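Local coordinates for insecticidal protein (PDB 7ML9), which is an insecticidal toxin active against the western corn rootworm and probably acts by forming beta-barrel pores in membranes, at residues N241-Q250 / F260-I268; A36-A47 / I226-Y234. All blocks are in the same frame, centred on the assembly; numbering follows the deposited sequence.

Contact 1 of 2, residues N241-Q250 / F260-I268; sequences NIGAVLTKCQ and FQPSGRDVI. With EDO (1,2-ethanediol), chain H.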
loop_
_atom_site.group_PDB
_atom_site.type_symbol
_atom_site.label_atom_id
_atom_site.label_comp_id
_atom_site.label_asym_id
_atom_site.label_seq_id
_atom_site.Cartn_x
_atom_site.Cartn_y
_atom_site.Cartn_z
ATOM N N ASN A 241 13.813 -25.348 12.340
ATOM C CA ASN A 241 13.462 -23.972 11.965
ATOM C C ASN A 241 12.400 -23.947 10.867
ATOM O O ASN A 241 12.350 -24.817 9.992
ATOM C CB ASN A 241 14.710 -23.196 11.510
ATOM C CG ASN A 241 15.319 -23.736 10.196
ATOM O OD1 ASN A 241 14.866 -23.406 9.102
ATOM N ND2 ASN A 241 16.371 -24.532 10.313
ATOM N N ILE A 242 11.537 -22.928 10.922
ATOM C CA ILE A 242 10.368 -22.928 10.055
ATOM C C ILE A 242 10.772 -22.753 8.594
ATOM O O ILE A 242 10.051 -23.202 7.699
ATOM C CB ILE A 242 9.350 -21.841 10.479
ATOM C CG1 ILE A 242 10.044 -20.494 10.679
ATOM C CG2 ILE A 242 8.582 -22.249 11.748
ATOM C CD1 ILE A 242 9.025 -19.321 10.890
ATOM N N GLY A 243 11.905 -22.100 8.321
ATOM C CA GLY A 243 12.307 -21.924 6.931
ATOM C C GLY A 243 12.548 -23.254 6.235
ATOM O O GLY A 243 12.128 -23.462 5.090
ATOM N N ALA A 244 13.217 -24.178 6.925
ATOM C CA ALA A 244 13.464 -25.492 6.342
ATOM C C ALA A 244 12.183 -26.305 6.264
ATOM O O ALA A 244 11.955 -27.015 5.276
ATOM C CB ALA A 244 14.523 -26.243 7.155
ATOM N N VAL A 245 11.336 -26.223 7.294
ATOM C CA VAL A 245 10.090 -26.973 7.256
ATOM C C VAL A 245 9.191 -26.448 6.144
ATOM O O VAL A 245 8.565 -27.227 5.420
ATOM C CB VAL A 245 9.395 -26.943 8.629
ATOM C CG1 VAL A 245 8.017 -27.631 8.564
ATOM C CG2 VAL A 245 10.300 -27.597 9.695
ATOM N N LEU A 246 9.130 -25.119 5.963
ATOM C CA LEU A 246 8.319 -24.591 4.865
ATOM C C LEU A 246 8.876 -25.023 3.513
ATOM O O LEU A 246 8.117 -25.378 2.613
ATOM C CB LEU A 246 8.241 -23.061 4.938
ATOM C CG LEU A 246 7.491 -22.399 3.771
ATOM C CD1 LEU A 246 5.993 -22.703 3.824
ATOM C CD2 LEU A 246 7.742 -20.880 3.738
ATOM N N THR A 247 10.196 -24.988 3.351
ATOM C CA THR A 247 10.786 -25.393 2.084
ATOM C C THR A 247 10.375 -26.815 1.731
ATOM O O THR A 247 9.986 -27.095 0.591
ATOM C CB THR A 247 12.306 -25.259 2.153
ATOM O OG1 THR A 247 12.647 -23.904 2.467
ATOM C CG2 THR A 247 12.975 -25.659 0.823
ATOM N N LYS A 248 10.387 -27.711 2.722
ATOM C CA LYS A 248 10.018 -29.100 2.479
ATOM C C LYS A 248 8.549 -29.217 2.113
ATOM O O LYS A 248 8.189 -29.890 1.136
ATOM C CB LYS A 248 10.336 -29.939 3.730
ATOM C CG LYS A 248 9.906 -31.396 3.618
ATOM C CD LYS A 248 10.325 -32.175 4.865
ATOM C CE LYS A 248 9.955 -33.654 4.712
ATOM N NZ LYS A 248 10.029 -34.327 6.037
ATOM N N CYS A 249 7.684 -28.552 2.888
ATOM C CA CYS A 249 6.248 -28.677 2.705
ATOM C C CYS A 249 5.811 -28.134 1.346
ATOM O O CYS A 249 4.930 -28.716 0.695
ATOM C CB CYS A 249 5.542 -27.948 3.847
ATOM S SG CYS A 249 5.470 -29.007 5.354
ATOM N N GLN A 250 6.438 -27.043 0.895
ATOM C CA GLN A 250 6.119 -26.499 -0.425
ATOM C C GLN A 250 6.620 -27.409 -1.542
ATOM O O GLN A 250 5.914 -27.613 -2.536
ATOM C CB GLN A 250 6.698 -25.092 -0.552
ATOM C CG GLN A 250 5.913 -24.103 0.320
ATOM C CD GLN A 250 6.337 -22.647 0.131
ATOM O OE1 GLN A 250 7.513 -22.344 -0.065
ATOM N NE2 GLN A 250 5.370 -21.743 0.217
ATOM N N PHE A 260 3.503 -17.640 1.725
ATOM C CA PHE A 260 4.706 -17.780 2.526
ATOM C C PHE A 260 5.870 -18.105 1.605
ATOM O O PHE A 260 5.709 -18.791 0.592
ATOM C CB PHE A 260 4.594 -18.910 3.572
ATOM C CG PHE A 260 3.608 -18.641 4.685
ATOM C CD1 PHE A 260 2.246 -18.682 4.444
ATOM C CD2 PHE A 260 4.050 -18.383 5.978
ATOM C CE1 PHE A 260 1.335 -18.453 5.471
ATOM C CE2 PHE A 260 3.140 -18.163 7.015
ATOM C CZ PHE A 260 1.788 -18.190 6.752
ATOM N N GLN A 261 7.052 -17.633 1.987
ATOM C CA GLN A 261 8.256 -17.859 1.230
ATOM C C GLN A 261 9.386 -18.118 2.218
ATOM O O GLN A 261 9.535 -17.356 3.188
ATOM C CB GLN A 261 8.553 -16.615 0.385
ATOM C CG GLN A 261 9.694 -16.699 -0.573
ATOM C CD GLN A 261 9.815 -15.380 -1.339
ATOM O OE1 GLN A 261 8.952 -15.045 -2.148
ATOM N NE2 GLN A 261 10.861 -14.627 -1.062
ATOM N N PRO A 262 10.205 -19.151 2.013
ATOM C CA PRO A 262 11.339 -19.362 2.918
ATOM C C PRO A 262 12.403 -18.292 2.739
ATOM O O PRO A 262 12.606 -17.751 1.649
ATOM C CB PRO A 262 11.873 -20.747 2.523
ATOM C CG PRO A 262 11.380 -20.984 1.143
ATOM C CD PRO A 262 10.081 -20.214 0.999
ATOM N N SER A 263 13.098 -18.002 3.833
ATOM C CA SER A 263 14.188 -17.029 3.798
ATOM C C SER A 263 15.223 -17.507 4.816
ATOM O O SER A 263 15.278 -17.032 5.954
ATOM C CB SER A 263 13.696 -15.612 4.100
ATOM O OG SER A 263 14.776 -14.695 4.148
ATOM N N GLY A 264 16.040 -18.474 4.393
ATOM C CA GLY A 264 16.967 -19.103 5.322
ATOM C C GLY A 264 16.185 -19.835 6.406
ATOM O O GLY A 264 15.271 -20.616 6.121
ATOM N N ARG A 265 16.521 -19.563 7.670
ATOM C CA ARG A 265 15.792 -20.159 8.793
ATOM C C ARG A 265 14.427 -19.520 9.036
ATOM O O ARG A 265 13.621 -20.095 9.777
ATOM C CB ARG A 265 16.625 -20.052 10.079
ATOM C CG ARG A 265 17.991 -20.740 10.017
ATOM C CD ARG A 265 18.803 -20.481 11.297
ATOM N NE ARG A 265 18.055 -20.855 12.501
ATOM C CZ ARG A 265 18.035 -22.083 13.014
ATOM N NH1 ARG A 265 18.731 -23.052 12.435
ATOM N NH2 ARG A 265 17.320 -22.340 14.106
ATOM N N ASP A 266 14.143 -18.362 8.439
ATOM C CA ASP A 266 12.897 -17.643 8.660
ATOM C C ASP A 266 11.947 -17.876 7.486
ATOM O O ASP A 266 12.273 -18.557 6.505
ATOM C CB ASP A 266 13.162 -16.136 8.840
ATOM C CG ASP A 266 14.250 -15.846 9.869
ATOM O OD1 ASP A 266 14.075 -16.219 11.060
ATOM O OD2 ASP A 266 15.289 -15.254 9.485
ATOM N N VAL A 267 10.751 -17.299 7.589
ATOM C CA VAL A 267 9.822 -17.264 6.471
ATOM C C VAL A 267 9.343 -15.824 6.305
ATOM O O VAL A 267 9.274 -15.048 7.266
ATOM C CB VAL A 267 8.610 -18.218 6.637
ATOM C CG1 VAL A 267 9.051 -19.680 7.011
ATOM C CG2 VAL A 267 7.682 -17.686 7.654
ATOM N N ILE A 268 9.021 -15.469 5.070
ATOM C CA ILE A 268 8.410 -14.177 4.755
ATOM C C ILE A 268 6.953 -14.430 4.411
ATOM O O ILE A 268 6.648 -15.282 3.568
ATOM C CB ILE A 268 9.142 -13.477 3.597
ATOM C CG1 ILE A 268 10.581 -13.172 3.988
ATOM C CG2 ILE A 268 8.400 -12.202 3.178
ATOM C CD1 ILE A 268 11.453 -12.787 2.808
HETATM C C1 EDO H . 12.318 -31.939 8.550
HETATM O O1 EDO H . 11.009 -32.475 8.311
HETATM C C2 EDO H . 12.583 -30.767 7.614
HETATM O O2 EDO H . 13.998 -30.628 7.467
#
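G243 N, in the first turn of helix 242-250, donates to R265 O at 3.0 Å, where the helix lies across a beta hairpin whose strands 260-263 and 266-268 are joined by a type II' turn from S263 to D266. The donor stands 67° out of the plane of that carbonyl, so the N-H comes in over a face of the carbonyl and not on a lone pair. Close approach continues at G243 CA, which makes a CA-H...O contact with G264 O at 3.3 Å; the absence of a side chain lets the helix backbone come this close. L246 fills the middle: with CG anti to the backbone N, its CD2 branch settles against P262 CD, F260 CB and V267 CG1, all at 3.7 Å. I242 CD1 meets the other branch of V267, CG2. Over the turn, N241 CB sits above the centre of the R265 guanidinium, 3.7 Å from its plane, with amide and guanidinium planes 50° apart. N241 is also the N-cap of the helix, its OD1 accepting from A244 N, which holds the amide beside the turn. Outward from this shell, V245 and C249 turn to L35 of helix 28-48, while V267 is bonded through its backbone to V223 of strand 201-229. At the far end, Q250 NE2 donates to F260 O at 3.0 Å, with the oxygen 13° out of the Q250 amide plane.

Contact 2 of 2, residues A36-A47 / I226-Y234; sequences AREDEAGTFNEA and IAWRVSPGY. With EDO (1,2-ethanediol), chain H; EDO (1,2-ethanediol), chain E.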
loop_
_atom_site.group_PDB
_atom_site.type_symbol
_atom_site.label_atom_id
_atom_site.label_comp_id
_atom_site.label_asym_id
_atom_site.label_seq_id
_atom_site.Cartn_x
_atom_site.Cartn_y
_atom_site.Cartn_z
ATOM N N ALA A 36 3.804 -27.160 10.992
ATOM C CA ALA A 36 4.391 -28.264 11.764
ATOM C C ALA A 36 3.545 -29.530 11.650
ATOM O O ALA A 36 4.083 -30.630 11.464
ATOM C CB ALA A 36 4.573 -27.866 13.238
ATOM N N ARG A 37 2.220 -29.398 11.747
ATOM C CA ARG A 37 1.342 -30.560 11.608
ATOM C C ARG A 37 1.449 -31.191 10.219
ATOM O O ARG A 37 1.337 -32.415 10.084
ATOM C CB ARG A 37 -0.109 -30.166 11.902
ATOM C CG ARG A 37 -0.338 -29.660 13.341
ATOM C CD ARG A 37 -1.732 -29.070 13.517
ATOM N NE ARG A 37 -1.860 -28.483 14.847
ATOM C CZ ARG A 37 -2.263 -27.239 15.093
ATOM N NH1 ARG A 37 -2.610 -26.430 14.087
ATOM N NH2 ARG A 37 -2.332 -26.810 16.354
ATOM N N GLU A 38 1.641 -30.378 9.171
ATOM C CA GLU A 38 1.757 -30.928 7.816
ATOM C C GLU A 38 3.002 -31.787 7.683
ATOM O O GLU A 38 2.948 -32.896 7.145
ATOM C CB GLU A 38 1.796 -29.809 6.762
ATOM C CG GLU A 38 0.576 -28.942 6.733
ATOM C CD GLU A 38 -0.550 -29.539 5.918
ATOM O OE1 GLU A 38 -0.340 -30.615 5.313
ATOM O OE2 GLU A 38 -1.639 -28.925 5.874
ATOM N N ASP A 39 4.141 -31.278 8.157
ATOM C CA ASP A 39 5.386 -32.034 8.085
ATOM C C ASP A 39 5.277 -33.332 8.875
ATOM O O ASP A 39 5.704 -34.393 8.405
ATOM C CB ASP A 39 6.532 -31.176 8.612
ATOM C CG ASP A 39 7.898 -31.846 8.472
ATOM O OD1 ASP A 39 8.087 -32.730 7.608
ATOM O OD2 ASP A 39 8.804 -31.459 9.221
ATOM N N GLU A 40 4.689 -33.260 10.069
ATOM C CA GLU A 40 4.467 -34.451 10.890
ATOM C C GLU A 40 3.690 -35.514 10.121
ATOM O O GLU A 40 4.177 -36.632 9.916
ATOM C CB GLU A 40 3.724 -34.049 12.165
ATOM C CG GLU A 40 3.499 -35.168 13.199
ATOM C CD GLU A 40 2.883 -34.601 14.469
ATOM O OE1 GLU A 40 1.634 -34.442 14.521
ATOM O OE2 GLU A 40 3.652 -34.273 15.394
ATOM N N ALA A 41 2.477 -35.177 9.677
ATOM C CA ALA A 41 1.635 -36.154 8.998
ATOM C C ALA A 41 2.269 -36.627 7.693
ATOM O O ALA A 41 2.310 -37.833 7.415
ATOM C CB ALA A 41 0.249 -35.566 8.740
ATOM N N GLY A 42 2.743 -35.689 6.864
ATOM C CA GLY A 42 3.317 -36.075 5.578
ATOM C C GLY A 42 4.493 -37.029 5.710
ATOM O O GLY A 42 4.624 -37.984 4.936
ATOM N N THR A 43 5.372 -36.784 6.682
ATOM C CA THR A 43 6.563 -37.614 6.840
ATOM C C THR A 43 6.204 -39.040 7.276
ATOM O O THR A 43 6.789 -40.012 6.777
ATOM C CB THR A 43 7.509 -36.953 7.840
ATOM O OG1 THR A 43 7.967 -35.693 7.303
ATOM C CG2 THR A 43 8.711 -37.839 8.119
ATOM N N PHE A 44 5.257 -39.187 8.210
ATOM C CA PHE A 44 4.787 -40.525 8.576
ATOM C C PHE A 44 4.068 -41.195 7.414
ATOM O O PHE A 44 4.151 -42.418 7.253
ATOM C CB PHE A 44 3.857 -40.456 9.785
ATOM C CG PHE A 44 4.581 -40.285 11.086
ATOM C CD1 PHE A 44 5.654 -41.104 11.410
ATOM C CD2 PHE A 44 4.205 -39.297 11.977
ATOM C CE1 PHE A 44 6.337 -40.938 12.606
ATOM C CE2 PHE A 44 4.883 -39.123 13.171
ATOM C CZ PHE A 44 5.945 -39.936 13.487
ATOM N N ASN A 45 3.361 -40.418 6.596
ATOM C CA ASN A 45 2.684 -41.004 5.449
ATOM C C ASN A 45 3.674 -41.598 4.464
ATOM O O ASN A 45 3.387 -42.629 3.849
ATOM C CB ASN A 45 1.792 -39.970 4.767
ATOM C CG ASN A 45 0.559 -39.681 5.565
ATOM O OD1 ASN A 45 0.243 -40.405 6.518
ATOM N ND2 ASN A 45 -0.166 -38.637 5.183
ATOM N N GLU A 46 4.839 -40.962 4.289
ATOM C CA GLU A 46 5.882 -41.570 3.471
ATOM C C GLU A 46 6.445 -42.806 4.159
ATOM O O GLU A 46 6.680 -43.832 3.508
ATOM C CB GLU A 46 7.013 -40.570 3.186
ATOM C CG GLU A 46 6.568 -39.360 2.302
ATOM C CD GLU A 46 7.708 -38.428 1.902
ATOM O OE1 GLU A 46 8.840 -38.541 2.431
ATOM O OE2 GLU A 46 7.459 -37.543 1.044
ATOM N N ALA A 47 6.676 -42.718 5.475
ATOM C CA ALA A 47 7.332 -43.811 6.192
ATOM C C ALA A 47 6.479 -45.067 6.216
ATOM O O ALA A 47 7.018 -46.179 6.179
ATOM C CB ALA A 47 7.663 -43.386 7.625
ATOM N N ILE A 226 10.602 -22.146 15.411
ATOM C CA ILE A 226 11.009 -23.552 15.406
ATOM C C ILE A 226 9.745 -24.397 15.417
ATOM O O ILE A 226 8.904 -24.233 16.310
ATOM C CB ILE A 226 11.875 -23.906 16.634
ATOM C CG1 ILE A 226 13.120 -23.027 16.737
ATOM C CG2 ILE A 226 12.249 -25.398 16.610
ATOM C CD1 ILE A 226 14.056 -23.165 15.552
ATOM N N ALA A 227 9.608 -25.307 14.447
ATOM C CA ALA A 227 8.407 -26.130 14.337
ATOM C C ALA A 227 8.622 -27.478 15.022
ATOM O O ALA A 227 9.615 -28.163 14.746
ATOM C CB ALA A 227 8.016 -26.356 12.873
ATOM N N TRP A 228 7.673 -27.874 15.872
ATOM C CA TRP A 228 7.823 -29.070 16.705
ATOM C C TRP A 228 6.900 -30.162 16.189
ATOM O O TRP A 228 5.689 -29.945 16.041
ATOM C CB TRP A 228 7.550 -28.748 18.193
ATOM C CG TRP A 228 8.680 -27.980 18.787
ATOM C CD1 TRP A 228 8.886 -26.620 18.705
ATOM C CD2 TRP A 228 9.808 -28.513 19.493
ATOM N NE1 TRP A 228 10.071 -26.291 19.312
ATOM C CE2 TRP A 228 10.654 -27.433 19.804
ATOM C CE3 TRP A 228 10.183 -29.801 19.891
ATOM C CZ2 TRP A 228 11.848 -27.600 20.507
ATOM C CZ3 TRP A 228 11.368 -29.964 20.578
ATOM C CH2 TRP A 228 12.185 -28.871 20.884
ATOM N N ARG A 229 7.478 -31.341 15.914
ATOM C CA ARG A 229 6.758 -32.464 15.334
ATOM C C ARG A 229 7.290 -33.760 15.940
ATOM O O ARG A 229 8.481 -33.869 16.230
ATOM C CB ARG A 229 6.954 -32.577 13.796
ATOM C CG ARG A 229 6.320 -31.509 12.950
ATOM C CD ARG A 229 7.259 -30.329 12.718
ATOM N NE ARG A 229 8.452 -30.697 11.979
ATOM C CZ ARG A 229 9.677 -30.594 12.473
ATOM N NH1 ARG A 229 9.855 -30.135 13.711
ATOM N NH2 ARG A 229 10.722 -30.963 11.743
ATOM N N VAL A 230 6.422 -34.749 16.098
ATOM C CA VAL A 230 6.971 -36.089 16.281
ATOM C C VAL A 230 7.290 -36.649 14.907
ATOM O O VAL A 230 6.628 -36.330 13.911
ATOM C CB VAL A 230 6.041 -37.023 17.069
ATOM C CG1 VAL A 230 6.027 -36.609 18.540
ATOM C CG2 VAL A 230 4.647 -37.060 16.466
ATOM N N SER A 231 8.321 -37.481 14.861
ATOM C CA SER A 231 8.915 -37.958 13.619
ATOM C C SER A 231 9.628 -39.275 13.909
ATOM O O SER A 231 9.868 -39.605 15.076
ATOM C CB SER A 231 9.889 -36.922 13.046
ATOM O OG SER A 231 11.121 -36.913 13.741
ATOM N N PRO A 232 9.960 -40.058 12.878
ATOM C CA PRO A 232 10.650 -41.335 13.150
ATOM C C PRO A 232 11.926 -41.163 13.954
ATOM O O PRO A 232 12.160 -41.929 14.901
ATOM C CB PRO A 232 10.911 -41.891 11.745
ATOM C CG PRO A 232 9.752 -41.365 10.944
ATOM C CD PRO A 232 9.541 -39.950 11.467
ATOM N N GLY A 233 12.747 -40.160 13.628
ATOM C CA GLY A 233 13.957 -39.906 14.393
ATOM C C GLY A 233 13.746 -39.289 15.769
ATOM O O GLY A 233 14.635 -39.403 16.619
ATOM N N TYR A 234 12.605 -38.624 16.009
ATOM C CA TYR A 234 12.304 -37.981 17.296
ATOM C C TYR A 234 10.887 -38.341 17.714
ATOM O O TYR A 234 9.961 -37.531 17.573
ATOM C CB TYR A 234 12.476 -36.463 17.215
ATOM C CG TYR A 234 13.875 -36.030 16.862
ATOM C CD1 TYR A 234 14.278 -35.932 15.536
ATOM C CD2 TYR A 234 14.802 -35.731 17.853
ATOM C CE1 TYR A 234 15.565 -35.547 15.205
ATOM C CE2 TYR A 234 16.092 -35.339 17.530
ATOM C CZ TYR A 234 16.466 -35.250 16.206
ATOM O OH TYR A 234 17.748 -34.863 15.879
HETATM C C1 EDO H . 12.318 -31.939 8.550
HETATM O O1 EDO H . 11.009 -32.475 8.311
HETATM C C2 EDO H . 12.583 -30.767 7.614
HETATM O O2 EDO H . 13.998 -30.628 7.467
HETATM C C1 EDO E . 3.641 -36.588 -1.445
HETATM O O1 EDO E . 3.737 -35.167 -1.533
HETATM C C2 EDO E . 5.030 -37.124 -1.137
HETATM O O2 EDO E . 5.141 -37.242 0.283
HETATM O O HOH W 1 6.870 -36.877 11.227
#
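R229 reaches across helix 36-47 where strand 226-229 passes it at 40°, the axes 7.6 Å apart, a helix packed on the sheet of this aerolysin/ETX-MTX2-type protein. Its CB and CG run beside E40 CB, the CG at 3.7 Å. Further out, CD rests against A36 CB, whose methyl also meets A227 CB. The chain then bends, though its exact course as modelled is less sure, and turns the guanidinium over the helix so that its NE and NH2 side faces D39. There NE and NH2 both bond to a single oxygen, D39 OD2, at 2.9 Å for NE and a longer 3.2 Å for NH2; the oxygen lies 6° from the guanidinium plane, a side-on salt bridge. The next residue, E40, extends to the strand backbone, OE2 taking the V230 N-H at 2.9 Å on its anti lone pair and also pairing with R82. A water bridges E40 O and V230 O, lying over one face of the F44 ring near its rim. F44 CE1 touches P232 CD at 3.5 Å, and V230 CG2 reaches the ring edge in its plane. A 1,2-ethanediol, probably from the crystallisation liquor, donates a hydroxyl to D39 OD2. The positive charges of R229 and K248 near D39 and of R82 on E40 would favour the ionised form of both buried acids.

How the contacts relate
From the N terminus, helix 28-48 comes first, and contact 2 returns to it only after the long beta excursion, closing a loop of 178 intervening residues when strand 201-229 arrives. The chain then enters strand 238-241 and helix 242-252, and contact 1 closes a short loop of nine residues as that helix meets the following hairpin. The two therefore stand in series, neither enclosing nor crossing the other, with centres about 15 Å apart. Strands 201-229 and 266-289 are sheet neighbours, so both helices are tied to one sheet. They also meet directly: K248 of contact 1 reaches D39 and T43 of contact 2, and I226 packs on N241 and R265.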